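PDB 6I5R: sugar ABC transporter substrate-binding protein, BlMnBP1 from Bifidobacterium animalis subsp. lactis ATCC 27673, which binds mannobiose and probably hands this and related manno-oligosaccharides to its ABC transporter for uptake into the bacterial cell. Local coordinates for residues P71-K76 with S337-K342; V127-D132 with D362-P367; K57-Y62 with K342-D347. All coordinates share one frame; numbering follows the deposited sequence.

Contact 1 (P71-K76 with S337-K342); sequences PNITVK and SMIFVK
V75 lies over one face of the F340 ring, its CG2 methyl 4.0 Å from ring atom CD1. The other methyl, CG1, is on the same side of the ring, 4.3 Å above its plane and displaced toward the rim, so both branches of the valine bear on a single face. This pose follows from the first torsions: F340 carries CG opposite its backbone N (chi1 180°), and V75 has CG1 in the equivalent place (chi1 -176°). A second, looser touch comes two residues earlier on the strand, where the CD1 methyls of I73 and I339 meet end to end at 4.5 Å. All four residues are buried, and the contact between the two segments is purely apolar. Further out, F66 of helix 59-69 and F42 of strand 38-44 each meet F340 edge-to-face, while I40 and I100 from the sheet also touch it. The strand itself is fixed by backbone hydrogen bonds of T74 and K76 with I40. Strand 38-44, helix 59-69 and parallel strand 73-79 form a beta-alpha-beta unit; helix 331-346 packing against its sheet is consistent with an alpha/beta lobe of a solute-binding protein.

Contact 2 (V127-D132 with D362-P367); sequences VIKLAD and DDESMP
K129 reaches from one loop to another and delivers its ammonium group to the main-chain carbonyl of D363, the residue that opens an Asx turn. The turn is defined by S365 N, which donates to D363 OD1 at 2.9 Å with an N-H...O angle of 158°; S365 OG adds a weak bond to the same oxygen. The lysine can be followed outward against one reference atom. K129 CB starts 7.1 Å from D363 O, pointing toward the other loop. CG sits opposite the carbonyl carbon of K129 (chi1 -56°), and from there the chain runs extended, each methylene gaining on the target: CG lies 5.7 Å from D363 O, and CD 4.7 Å from it. K129 CE arrives at 3.3 Å from D363 O and is the first carbon of the chain in close contact with it. K129 NZ then makes the bond, 2.5 Å to D363 O, with a C=O...N angle of 173°; this is shorter than usual for such a pair, so the exact length is doubtful and says nothing of strength. It also donates to P358 O, so two backbone carbonyls share the ammonium group, and the side chain further touches I357. Backbone bonds of V127 with A361 and of K129 with I359 hold the two loops side by side. With an alanine here NZ is gone, and the carbonyl oxygens of D363 and P358 would probably lose their charged donor, leaving the loops less firmly joined. The carboxylate of E364 may add electrostatic attraction, but its OE1 stays 4.4 Å from K129 NZ, beyond a salt bridge.

Contact 3 (K57-Y62 with K342-D347); sequences KNWKSY and KWMTED
M344 overlaps the ring of Y62 obliquely with its sulfur and ends against W59 with its methyl. SD is 5.3 Å from the centroid of the Y62 ring and 35° off the ring normal, a slanted Met-aromatic contact. CE goes on to the indole of W59, approaching in its plane at the edge, 3.9 Å from CZ3. Two bends in the methionine, chi2 -56° and chi3 -58°, curl the chain so that sulfur and methyl serve different rings, and the side chains of W59 and M344 cross at about a right angle. On the face of Y62 opposite the sulfur lies K57, whose CD is 3.7 Å above the ring plane, offset toward the rim. The phenol is thus flanked by a thioether and a lysine methylene, while its OH is hydrogen-bonded to N353.

W343 makes the second junction. The far end of its indole comes up to the backbone of Y62, with CH2 only 3.3 Å from Y62 O; the same CH2 is also 4.4 Å from Y62 CD1, near the plane of the phenol ring. F66 packs edge-to-face with this indole.

The start of helix 59-69 is fixed by N58 at the N-cap, whose OD1 accepts from S61 N at 2.9 Å. K57 NZ donates to S61 OG at 2.6 Å and forms a salt bridge with D65, which keeps its charged end occupied while its methylenes cover Y62.

Helices 59-69 and 331-346 are therefore joined here by carbon, sulfur and ring surfaces. Cohesion should rest on dispersion and shape, perhaps with a small electrostatic gain where W343 CH2 comes close to the Y62 carbonyl oxygen.

In the fold
Along the chain come 57-62, 71-76, 127-132, 337-342, 342-347 and 362-367, so contact 1 is nested within the loop closed by contact 3 and contact 2 crosses both. Contacts 1 and 3 share K342 and helix 331-346, with centres about 10 Å apart; helix 59-69 and strand 73-79 are consecutive. The late helix thus packs against strand 73-79 and the start of helix 59-69 by adjoining parts of its length. Contact 2, at the surface, is centred about 16 Å from contact 3 and touches it through I128 CG2 and T345 CG2, 4.3 Å apart. This is consistent with sequence-distant parts forming one lobe; the W59 side chain lies about 9 Å from a bound mannose, not touching it.

Contact 1 (P71-K76 with S337-K342)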
ATOM      1  N   PRO A  71      13.856  27.628  -6.827  1.00 23.31           N
ATOM      2  CA  PRO A  71      12.932  28.258  -7.790  1.00 20.67           C
ATOM      3  C   PRO A  71      13.183  27.846  -9.224  1.00 22.36           C
ATOM      4  O   PRO A  71      12.276  27.948 -10.057  1.00 25.73           O
ATOM      5  CB  PRO A  71      13.169  29.763  -7.575  1.00 19.34           C
ATOM      6  CG  PRO A  71      14.528  29.846  -6.894  1.00 23.17           C
ATOM      7  CD  PRO A  71      14.581  28.626  -6.017  1.00 23.48           C
ATOM      8  N   ASN A  72      14.371  27.355  -9.549  1.00 23.88           N
ATOM      9  CA  ASN A  72      14.683  27.014 -10.930  1.00 22.20           C
ATOM     10  C   ASN A  72      14.570  25.526 -11.223  1.00 20.43           C
ATOM     11  O   ASN A  72      14.932  25.105 -12.320  1.00 22.79           O
ATOM     12  CB  ASN A  72      16.058  27.566 -11.288  1.00 20.99           C
ATOM     13  CG  ASN A  72      16.174  29.058 -10.939  1.00 25.06           C
ATOM     14  OD1 ASN A  72      17.067  29.491 -10.186  1.00 27.59           O
ATOM     15  ND2 ASN A  72      15.249  29.836 -11.451  1.00 24.75           N
ATOM     16  N   ILE A  73      14.037  24.738 -10.297  1.00 18.59           N
ATOM     17  CA  ILE A  73      13.653  23.366 -10.580  1.00 26.14           C
ATOM     18  C   ILE A  73      12.138  23.369 -10.728  1.00 20.79           C
ATOM     19  O   ILE A  73      11.399  23.362  -9.733  1.00 24.59           O
ATOM     20  CB  ILE A  73      14.114  22.396  -9.494  1.00 17.45           C
ATOM     21  CG1 ILE A  73      15.630  22.303  -9.452  1.00 20.26           C
ATOM     22  CG2 ILE A  73      13.494  20.989  -9.741  1.00 20.71           C
ATOM     23  CD1 ILE A  73      16.151  21.386  -8.375  1.00 16.39           C
ATOM     24  N   THR A  74      11.678  23.363 -11.970  1.00 19.77           N
ATOM     25  CA  THR A  74      10.257  23.311 -12.268  1.00 19.75           C
ATOM     26  C   THR A  74       9.790  21.864 -12.245  1.00 21.32           C
ATOM     27  O   THR A  74      10.364  20.999 -12.918  1.00 16.39           O
ATOM     28  CB  THR A  74       9.964  23.951 -13.630  1.00 22.95           C
ATOM     29  OG1 THR A  74      10.208  25.366 -13.576  1.00 23.21           O
ATOM     30  CG2 THR A  74       8.520  23.660 -14.046  1.00 21.09           C
ATOM     31  N   VAL A  75       8.738  21.616 -11.484  1.00 23.22           N
ATOM     32  CA  VAL A  75       8.186  20.283 -11.304  1.00 20.02           C
ATOM     33  C   VAL A  75       6.843  20.209 -12.016  1.00 21.28           C
ATOM     34  O   VAL A  75       5.905  20.926 -11.651  1.00 17.34           O
ATOM     35  CB  VAL A  75       8.023  19.944  -9.819  1.00 21.69           C
ATOM     36  CG1 VAL A  75       7.529  18.510  -9.666  1.00 18.00           C
ATOM     37  CG2 VAL A  75       9.324  20.159  -9.067  1.00 21.36           C
ATOM     38  N   LYS A  76       6.744  19.320 -13.001  1.00 17.75           N
ATOM     39  CA  LYS A  76       5.496  19.097 -13.729  1.00 21.85           C
ATOM     40  C   LYS A  76       4.890  17.788 -13.259  1.00 23.31           C
ATOM     41  O   LYS A  76       5.544  16.748 -13.354  1.00 16.39           O
ATOM     42  CB  LYS A  76       5.744  19.030 -15.228  1.00 18.14           C
ATOM     43  CG  LYS A  76       6.191  20.355 -15.824  1.00 20.58           C
ATOM     44  CD  LYS A  76       6.679  20.113 -17.215  1.00 21.09           C
ATOM     45  CE  LYS A  76       5.561  19.537 -18.078  1.00 27.29           C
ATOM     46  NZ  LYS A  76       6.096  19.567 -19.475  1.00 31.86           N
ATOM     47  N   SER A 337      15.895  15.665  -9.534  1.00 16.39           N
ATOM     48  CA  SER A 337      14.850  14.754  -9.070  1.00 18.49           C
ATOM     49  C   SER A 337      15.153  14.248  -7.668  1.00 20.36           C
ATOM     50  O   SER A 337      14.240  14.074  -6.856  1.00 16.39           O
ATOM     51  CB  SER A 337      14.719  13.580 -10.042  1.00 20.11           C
ATOM     52  OG  SER A 337      14.231  13.985 -11.312  1.00 16.39           O
ATOM     53  N   MET A 338      16.435  13.990  -7.374  1.00 16.39           N
ATOM     54  CA  MET A 338      16.801  13.463  -6.060  1.00 20.03           C
ATOM     55  C   MET A 338      16.665  14.538  -4.991  1.00 18.40           C
ATOM     56  O   MET A 338      16.288  14.242  -3.843  1.00 18.10           O
ATOM     57  CB  MET A 338      18.225  12.890  -6.090  1.00 18.18           C
ATOM     58  CG  MET A 338      18.580  12.116  -4.841  1.00 21.55           C
ATOM     59  SD  MET A 338      20.182  11.248  -4.907  1.00 16.80           S
ATOM     60  CE  MET A 338      20.102  10.295  -6.423  1.00 21.78           C
ATOM     61  N   ILE A 339      16.938  15.791  -5.364  1.00 16.39           N
ATOM     62  CA  ILE A 339      16.644  16.917  -4.481  1.00 16.96           C
ATOM     63  C   ILE A 339      15.153  16.988  -4.171  1.00 16.39           C
ATOM     64  O   ILE A 339      14.756  17.114  -3.012  1.00 16.39           O
ATOM     65  CB  ILE A 339      17.153  18.224  -5.111  1.00 18.25           C
ATOM     66  CG1 ILE A 339      18.675  18.150  -5.234  1.00 19.21           C
ATOM     67  CG2 ILE A 339      16.702  19.422  -4.301  1.00 17.25           C
ATOM     68  CD1 ILE A 339      19.322  19.326  -5.965  1.00 20.29           C
ATOM     69  N   PHE A 340      14.293  16.896  -5.196  1.00 16.39           N
ATOM     70  CA  PHE A 340      12.858  16.959  -4.942  1.00 16.39           C
ATOM     71  C   PHE A 340      12.387  15.788  -4.074  1.00 18.52           C
ATOM     72  O   PHE A 340      11.550  15.964  -3.186  1.00 16.39           O
ATOM     73  CB  PHE A 340      12.084  16.996  -6.269  1.00 16.96           C
ATOM     74  CG  PHE A 340      10.596  17.052  -6.076  1.00 18.10           C
ATOM     75  CD1 PHE A 340      10.000  18.203  -5.588  1.00 16.39           C
ATOM     76  CD2 PHE A 340       9.808  15.955  -6.351  1.00 17.55           C
ATOM     77  CE1 PHE A 340       8.649  18.255  -5.356  1.00 20.36           C
ATOM     78  CE2 PHE A 340       8.432  16.005  -6.127  1.00 18.89           C
ATOM     79  CZ  PHE A 340       7.860  17.161  -5.641  1.00 21.77           C
ATOM     80  N   VAL A 341      12.892  14.578  -4.323  1.00 16.39           N
ATOM     81  CA  VAL A 341      12.504  13.453  -3.472  1.00 18.47           C
ATOM     82  C   VAL A 341      12.940  13.703  -2.034  1.00 16.39           C
ATOM     83  O   VAL A 341      12.192  13.464  -1.080  1.00 16.39           O
ATOM     84  CB  VAL A 341      13.094  12.138  -4.015  1.00 16.39           C
ATOM     85  CG1 VAL A 341      12.944  11.024  -2.992  1.00 16.39           C
ATOM     86  CG2 VAL A 341      12.425  11.749  -5.309  1.00 17.13           C
ATOM     87  N   LYS A 342      14.166  14.167  -1.842  1.00 17.64           N
ATOM     88  CA  LYS A 342      14.603  14.398  -0.475  1.00 16.39           C
ATOM     89  C   LYS A 342      13.784  15.506   0.170  1.00 16.39           C
ATOM     90  O   LYS A 342      13.465  15.435   1.365  1.00 16.39           O
ATOM     91  CB  LYS A 342      16.089  14.742  -0.433  1.00 16.72           C
ATOM     92  CG  LYS A 342      16.659  14.817   0.987  1.00 17.79           C
ATOM     93  CD  LYS A 342      18.191  14.667   0.998  1.00 19.60           C
ATOM     94  CE  LYS A 342      18.746  14.488   2.398  1.00 20.47           C
ATOM     95  NZ  LYS A 342      20.227  14.277   2.376  1.00 17.34           N
TER

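Contact 2 (V127-D132 with D362-P367)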
ATOM      1  N   VAL A 127      19.143   7.533   7.283  1.00 23.55           N
ATOM      2  CA  VAL A 127      18.465   8.790   7.008  1.00 20.94           C
ATOM      3  C   VAL A 127      17.026   8.591   6.563  1.00 19.12           C
ATOM      4  O   VAL A 127      16.240   9.545   6.538  1.00 21.36           O
ATOM      5  CB  VAL A 127      19.250   9.602   5.957  1.00 24.87           C
ATOM      6  CG1 VAL A 127      20.599   9.986   6.531  1.00 23.87           C
ATOM      7  CG2 VAL A 127      19.414   8.817   4.685  1.00 17.41           C
ATOM      8  N   ILE A 128      16.646   7.358   6.230  1.00 16.39           N
ATOM      9  CA  ILE A 128      15.244   7.061   5.984  1.00 17.10           C
ATOM     10  C   ILE A 128      14.858   5.736   6.622  1.00 19.15           C
ATOM     11  O   ILE A 128      15.689   4.848   6.828  1.00 21.05           O
ATOM     12  CB  ILE A 128      14.894   7.014   4.480  1.00 19.97           C
ATOM     13  CG1 ILE A 128      15.627   5.864   3.805  1.00 16.39           C
ATOM     14  CG2 ILE A 128      15.223   8.343   3.787  1.00 18.37           C
ATOM     15  CD1 ILE A 128      15.236   5.719   2.331  1.00 16.39           C
ATOM     16  N   LYS A 129      13.559   5.611   6.889  1.00 20.61           N
ATOM     17  CA  LYS A 129      12.916   4.351   7.217  1.00 18.25           C
ATOM     18  C   LYS A 129      12.674   3.514   5.957  1.00 16.39           C
ATOM     19  O   LYS A 129      12.587   4.029   4.837  1.00 21.35           O
ATOM     20  CB  LYS A 129      11.583   4.610   7.918  1.00 17.59           C
ATOM     21  CG  LYS A 129      11.714   5.458   9.153  1.00 22.26           C
ATOM     22  CD  LYS A 129      10.374   5.799   9.791  1.00 19.05           C
ATOM     23  CE  LYS A 129      10.557   6.967  10.751  1.00 22.06           C
ATOM     24  NZ  LYS A 129       9.297   7.481  11.356  1.00 26.65           N
ATOM     25  N   LEU A 130      12.591   2.207   6.149  1.00 19.00           N
ATOM     26  CA  LEU A 130      12.207   1.281   5.096  1.00 17.54           C
ATOM     27  C   LEU A 130      13.194   1.315   3.935  1.00 19.86           C
ATOM     28  O   LEU A 130      12.814   1.163   2.779  1.00 16.39           O
ATOM     29  CB  LEU A 130      10.793   1.582   4.611  1.00 17.43           C
ATOM     30  CG  LEU A 130       9.783   1.565   5.750  1.00 16.55           C
ATOM     31  CD1 LEU A 130       8.437   2.118   5.280  1.00 19.73           C
ATOM     32  CD2 LEU A 130       9.585   0.148   6.287  1.00 25.86           C
ATOM     33  N   ALA A 131      14.476   1.503   4.253  1.00 18.94           N
ATOM     34  CA  ALA A 131      15.483   1.652   3.219  1.00 17.69           C
ATOM     35  C   ALA A 131      15.686   0.385   2.414  1.00 19.82           C
ATOM     36  O   ALA A 131      16.123   0.475   1.270  1.00 16.39           O
ATOM     37  CB  ALA A 131      16.826   2.085   3.826  1.00 18.63           C
ATOM     38  N   ASP A 132      15.364  -0.778   2.964  1.00 16.39           N
ATOM     39  CA  ASP A 132      15.582  -2.039   2.272  1.00 16.39           C
ATOM     40  C   ASP A 132      14.332  -2.552   1.583  1.00 18.89           C
ATOM     41  O   ASP A 132      14.341  -3.673   1.054  1.00 17.26           O
ATOM     42  CB  ASP A 132      16.110  -3.091   3.268  1.00 21.26           C
ATOM     43  CG  ASP A 132      15.096  -3.455   4.321  1.00 19.98           C
ATOM     44  OD1 ASP A 132      13.961  -2.945   4.268  1.00 27.44           O
ATOM     45  OD2 ASP A 132      15.418  -4.255   5.238  1.00 34.04           O
ATOM     46  N   ASP A 362      14.775  10.081  11.520  1.00 26.75           N
ATOM     47  CA  ASP A 362      14.809  10.576  12.891  1.00 24.47           C
ATOM     48  C   ASP A 362      13.506  11.195  13.348  1.00 22.43           C
ATOM     49  O   ASP A 362      13.507  11.898  14.357  1.00 29.88           O
ATOM     50  CB  ASP A 362      15.888  11.639  13.032  1.00 28.83           C
ATOM     51  CG  ASP A 362      15.585  12.860  12.188  1.00 26.81           C
ATOM     52  OD1 ASP A 362      14.532  13.541  12.388  1.00 38.74           O
ATOM     53  OD2 ASP A 362      16.377  13.138  11.272  1.00 42.97           O
ATOM     54  N   ASP A 363      12.424  11.015  12.602  1.00 26.71           N
ATOM     55  CA  ASP A 363      11.111  11.562  12.932  1.00 24.33           C
ATOM     56  C   ASP A 363      10.277  10.409  13.466  1.00 29.24           C
ATOM     57  O   ASP A 363       9.904   9.511  12.707  1.00 25.36           O
ATOM     58  CB  ASP A 363      10.461  12.177  11.697  1.00 21.55           C
ATOM     59  CG  ASP A 363       9.207  13.005  12.015  1.00 25.65           C
ATOM     60  OD1 ASP A 363       8.518  12.779  13.041  1.00 26.34           O
ATOM     61  OD2 ASP A 363       8.890  13.885  11.190  1.00 31.83           O
ATOM     62  N   GLU A 364       9.993  10.404  14.761  1.00 23.22           N
ATOM     63  CA  GLU A 364       9.159   9.339  15.290  1.00 24.90           C
ATOM     64  C   GLU A 364       7.743   9.827  15.587  1.00 26.75           C
ATOM     65  O   GLU A 364       7.042   9.223  16.392  1.00 26.99           O
ATOM     66  CB  GLU A 364       9.805   8.711  16.524  1.00 26.62           C
ATOM     67  CG  GLU A 364      11.310   8.312  16.335  1.00 28.05           C
ATOM     68  CD  GLU A 364      11.583   7.053  15.483  1.00 22.72           C
ATOM     69  OE1 GLU A 364      10.697   6.185  15.290  1.00 39.45           O
ATOM     70  OE2 GLU A 364      12.739   6.909  15.010  1.00 42.74           O
ATOM     71  N   SER A 365       7.305  10.902  14.936  1.00 21.69           N
ATOM     72  CA  SER A 365       5.908  11.306  15.044  1.00 25.25           C
ATOM     73  C   SER A 365       4.988  10.332  14.294  1.00 24.57           C
ATOM     74  O   SER A 365       5.381   9.684  13.311  1.00 32.40           O
ATOM     75  CB  SER A 365       5.739  12.728  14.505  1.00 27.64           C
ATOM     76  OG  SER A 365       5.407  12.689  13.127  1.00 28.20           O
ATOM     77  N   MET A 366       3.757  10.202  14.799  1.00 23.28           N
ATOM     78  CA  MET A 366       2.781   9.226  14.329  1.00 24.58           C
ATOM     79  C   MET A 366       1.446   9.889  14.018  1.00 26.40           C
ATOM     80  O   MET A 366       0.966  10.690  14.828  1.00 33.17           O
ATOM     81  CB  MET A 366       2.537   8.156  15.406  1.00 23.21           C
ATOM     82  CG  MET A 366       3.683   7.176  15.576  1.00 27.74           C
ATOM     83  SD  MET A 366       3.945   6.285  14.020  1.00 52.41           S
ATOM     84  CE  MET A 366       2.734   4.999  14.210  1.00 25.82           C
ATOM     85  N   PRO A 367       0.793   9.556  12.891  1.00 26.33           N
ATOM     86  CA  PRO A 367      -0.560  10.080  12.672  1.00 27.03           C
ATOM     87  C   PRO A 367      -1.436   9.826  13.891  1.00 25.19           C
ATOM     88  O   PRO A 367      -1.244   8.838  14.623  1.00 29.13           O
ATOM     89  CB  PRO A 367      -1.068   9.298  11.454  1.00 27.26           C
ATOM     90  CG  PRO A 367       0.155   8.839  10.763  1.00 22.00           C
ATOM     91  CD  PRO A 367       1.209   8.640  11.815  1.00 23.92           C
TER

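Contact 3 (K57-Y62 with K342-D347)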
ATOM      1  N   LYS A  57      -3.905  19.739   1.116  1.00 17.67           N
ATOM      2  CA  LYS A  57      -2.780  20.380   0.432  1.00 19.36           C
ATOM      3  C   LYS A  57      -2.498  19.641  -0.874  1.00 20.73           C
ATOM      4  O   LYS A  57      -2.080  18.481  -0.858  1.00 22.15           O
ATOM      5  CB  LYS A  57      -1.558  20.383   1.346  1.00 20.44           C
ATOM      6  CG  LYS A  57      -0.399  21.270   0.921  1.00 22.30           C
ATOM      7  CD  LYS A  57       0.704  21.185   1.969  1.00 20.61           C
ATOM      8  CE  LYS A  57       1.933  21.969   1.541  1.00 24.10           C
ATOM      9  NZ  LYS A  57       1.584  23.369   1.215  1.00 28.74           N
ATOM     10  N   ASN A  58      -2.705  20.300  -2.009  1.00 20.64           N
ATOM     11  CA  ASN A  58      -2.571  19.615  -3.291  1.00 20.83           C
ATOM     12  C   ASN A  58      -1.149  19.735  -3.843  1.00 17.27           C
ATOM     13  O   ASN A  58      -0.259  20.360  -3.257  1.00 16.39           O
ATOM     14  CB  ASN A  58      -3.595  20.121  -4.310  1.00 18.97           C
ATOM     15  CG  ASN A  58      -3.346  21.574  -4.775  1.00 20.00           C
ATOM     16  OD1 ASN A  58      -2.286  22.168  -4.525  1.00 20.37           O
ATOM     17  ND2 ASN A  58      -4.350  22.147  -5.464  1.00 21.72           N
ATOM     18  N   TRP A  59      -0.941  19.124  -5.005  1.00 16.39           N
ATOM     19  CA  TRP A  59       0.397  19.096  -5.575  1.00 18.63           C
ATOM     20  C   TRP A  59       0.916  20.502  -5.811  1.00 17.75           C
ATOM     21  O   TRP A  59       2.086  20.790  -5.528  1.00 16.39           O
ATOM     22  CB  TRP A  59       0.415  18.308  -6.878  1.00 21.35           C
ATOM     23  CG  TRP A  59       0.446  16.831  -6.608  1.00 18.09           C
ATOM     24  CD1 TRP A  59      -0.402  15.888  -7.113  1.00 20.09           C
ATOM     25  CD2 TRP A  59       1.359  16.136  -5.751  1.00 18.90           C
ATOM     26  NE1 TRP A  59      -0.059  14.644  -6.642  1.00 19.97           N
ATOM     27  CE2 TRP A  59       1.010  14.764  -5.794  1.00 16.39           C
ATOM     28  CE3 TRP A  59       2.441  16.534  -4.957  1.00 17.94           C
ATOM     29  CZ2 TRP A  59       1.694  13.788  -5.063  1.00 22.94           C
ATOM     30  CZ3 TRP A  59       3.123  15.559  -4.225  1.00 23.28           C
ATOM     31  CH2 TRP A  59       2.738  14.202  -4.283  1.00 20.43           C
ATOM     32  N   LYS A  60       0.065  21.387  -6.337  1.00 17.14           N
ATOM     33  CA  LYS A  60       0.511  22.741  -6.644  1.00 20.58           C
ATOM     34  C   LYS A  60       1.047  23.429  -5.405  1.00 22.21           C
ATOM     35  O   LYS A  60       2.035  24.180  -5.478  1.00 22.69           O
ATOM     36  CB  LYS A  60      -0.628  23.577  -7.216  1.00 24.84           C
ATOM     37  CG  LYS A  60      -0.988  23.349  -8.655  1.00 23.61           C
ATOM     38  CD  LYS A  60      -2.084  24.322  -9.026  1.00 26.23           C
ATOM     39  CE  LYS A  60      -2.269  24.434 -10.515  1.00 27.65           C
ATOM     40  NZ  LYS A  60      -2.461  23.117 -11.146  1.00 30.08           N
ATOM     41  N   SER A  61       0.395  23.198  -4.262  1.00 25.02           N
ATOM     42  CA  SER A  61       0.810  23.807  -2.999  1.00 16.39           C
ATOM     43  C   SER A  61       2.165  23.278  -2.543  1.00 25.00           C
ATOM     44  O   SER A  61       3.006  24.050  -2.046  1.00 25.73           O
ATOM     45  CB  SER A  61      -0.252  23.557  -1.931  1.00 25.73           C
ATOM     46  OG  SER A  61       0.089  24.191  -0.711  1.00 27.10           O
ATOM     47  N   TYR A  62       2.391  21.961  -2.676  1.00 19.69           N
ATOM     48  CA  TYR A  62       3.696  21.404  -2.353  1.00 16.93           C
ATOM     49  C   TYR A  62       4.767  21.963  -3.284  1.00 22.06           C
ATOM     50  O   TYR A  62       5.862  22.337  -2.842  1.00 20.90           O
ATOM     51  CB  TYR A  62       3.687  19.880  -2.475  1.00 18.86           C
ATOM     52  CG  TYR A  62       3.022  19.175  -1.346  1.00 16.61           C
ATOM     53  CD1 TYR A  62       3.642  19.092  -0.116  1.00 22.86           C
ATOM     54  CD2 TYR A  62       1.779  18.573  -1.506  1.00 20.46           C
ATOM     55  CE1 TYR A  62       3.024  18.450   0.939  1.00 19.43           C
ATOM     56  CE2 TYR A  62       1.175  17.901  -0.476  1.00 18.35           C
ATOM     57  CZ  TYR A  62       1.796  17.856   0.752  1.00 25.30           C
ATOM     58  OH  TYR A  62       1.196  17.214   1.807  1.00 19.28           O
ATOM     59  N   LYS A 342      14.166  14.167  -1.842  1.00 17.64           N
ATOM     60  CA  LYS A 342      14.603  14.398  -0.475  1.00 16.39           C
ATOM     61  C   LYS A 342      13.784  15.506   0.170  1.00 16.39           C
ATOM     62  O   LYS A 342      13.465  15.435   1.365  1.00 16.39           O
ATOM     63  CB  LYS A 342      16.089  14.742  -0.433  1.00 16.72           C
ATOM     64  CG  LYS A 342      16.659  14.817   0.987  1.00 17.79           C
ATOM     65  CD  LYS A 342      18.191  14.667   0.998  1.00 19.60           C
ATOM     66  CE  LYS A 342      18.746  14.488   2.398  1.00 20.47           C
ATOM     67  NZ  LYS A 342      20.227  14.277   2.376  1.00 17.34           N
ATOM     68  N   TRP A 343      13.437  16.537  -0.604  1.00 18.82           N
ATOM     69  CA  TRP A 343      12.572  17.593  -0.087  1.00 18.91           C
ATOM     70  C   TRP A 343      11.215  17.015   0.294  1.00 16.85           C
ATOM     71  O   TRP A 343      10.667  17.320   1.361  1.00 19.70           O
ATOM     72  CB  TRP A 343      12.415  18.744  -1.113  1.00 16.39           C
ATOM     73  CG  TRP A 343      11.596  19.873  -0.520  1.00 18.49           C
ATOM     74  CD1 TRP A 343      12.045  20.867   0.303  1.00 23.54           C
ATOM     75  CD2 TRP A 343      10.183  20.054  -0.623  1.00 19.54           C
ATOM     76  NE1 TRP A 343      11.004  21.670   0.685  1.00 22.15           N
ATOM     77  CE2 TRP A 343       9.849  21.197   0.127  1.00 21.24           C
ATOM     78  CE3 TRP A 343       9.166  19.379  -1.306  1.00 20.01           C
ATOM     79  CZ2 TRP A 343       8.533  21.654   0.254  1.00 20.88           C
ATOM     80  CZ3 TRP A 343       7.858  19.856  -1.205  1.00 17.29           C
ATOM     81  CH2 TRP A 343       7.557  20.975  -0.425  1.00 22.75           C
ATOM     82  N   MET A 344      10.638  16.200  -0.593  1.00 16.39           N
ATOM     83  CA  MET A 344       9.385  15.534  -0.260  1.00 21.53           C
ATOM     84  C   MET A 344       9.518  14.752   1.041  1.00 19.00           C
ATOM     85  O   MET A 344       8.641  14.813   1.910  1.00 16.39           O
ATOM     86  CB  MET A 344       8.967  14.604  -1.397  1.00 18.50           C
ATOM     87  CG  MET A 344       8.330  15.301  -2.592  1.00 20.96           C
ATOM     88  SD  MET A 344       6.893  16.325  -2.199  1.00 18.62           S
ATOM     89  CE  MET A 344       5.747  15.154  -1.410  1.00 19.40           C
ATOM     90  N   THR A 345      10.625  14.023   1.199  1.00 18.35           N
ATOM     91  CA  THR A 345      10.791  13.157   2.360  1.00 19.20           C
ATOM     92  C   THR A 345      11.010  13.954   3.635  1.00 22.06           C
ATOM     93  O   THR A 345      10.369  13.689   4.652  1.00 21.75           O
ATOM     94  CB  THR A 345      11.961  12.192   2.137  1.00 20.34           C
ATOM     95  OG1 THR A 345      11.714  11.424   0.959  1.00 19.33           O
ATOM     96  CG2 THR A 345      12.108  11.255   3.321  1.00 21.21           C
ATOM     97  N   GLU A 346      11.906  14.942   3.605  1.00 16.39           N
ATOM     98  CA  GLU A 346      12.346  15.582   4.837  1.00 20.08           C
ATOM     99  C   GLU A 346      11.589  16.854   5.159  1.00 25.67           C
ATOM    100  O   GLU A 346      11.428  17.167   6.346  1.00 25.90           O
ATOM    101  CB  GLU A 346      13.833  15.919   4.772  1.00 27.79           C
ATOM    102  CG  GLU A 346      14.701  14.728   4.506  1.00 25.22           C
ATOM    103  CD  GLU A 346      16.084  14.892   5.071  1.00 27.11           C
ATOM    104  OE1 GLU A 346      16.470  16.039   5.463  1.00 32.22           O
ATOM    105  OE2 GLU A 346      16.787  13.853   5.158  1.00 24.01           O
ATOM    106  N   ASP A 347      11.070  17.559   4.144  1.00 24.31           N
ATOM    107  CA  ASP A 347      10.556  18.918   4.349  1.00 19.91           C
ATOM    108  C   ASP A 347       9.083  19.116   4.000  1.00 25.14           C
ATOM    109  O   ASP A 347       8.434  19.974   4.617  1.00 28.41           O
ATOM    110  CB  ASP A 347      11.373  19.940   3.523  1.00 23.63           C
ATOM    111  CG  ASP A 347      12.768  20.225   4.100  1.00 22.80           C
ATOM    112  OD1 ASP A 347      13.221  19.552   5.037  1.00 30.81           O
ATOM    113  OD2 ASP A 347      13.451  21.140   3.598  1.00 31.43           O
TER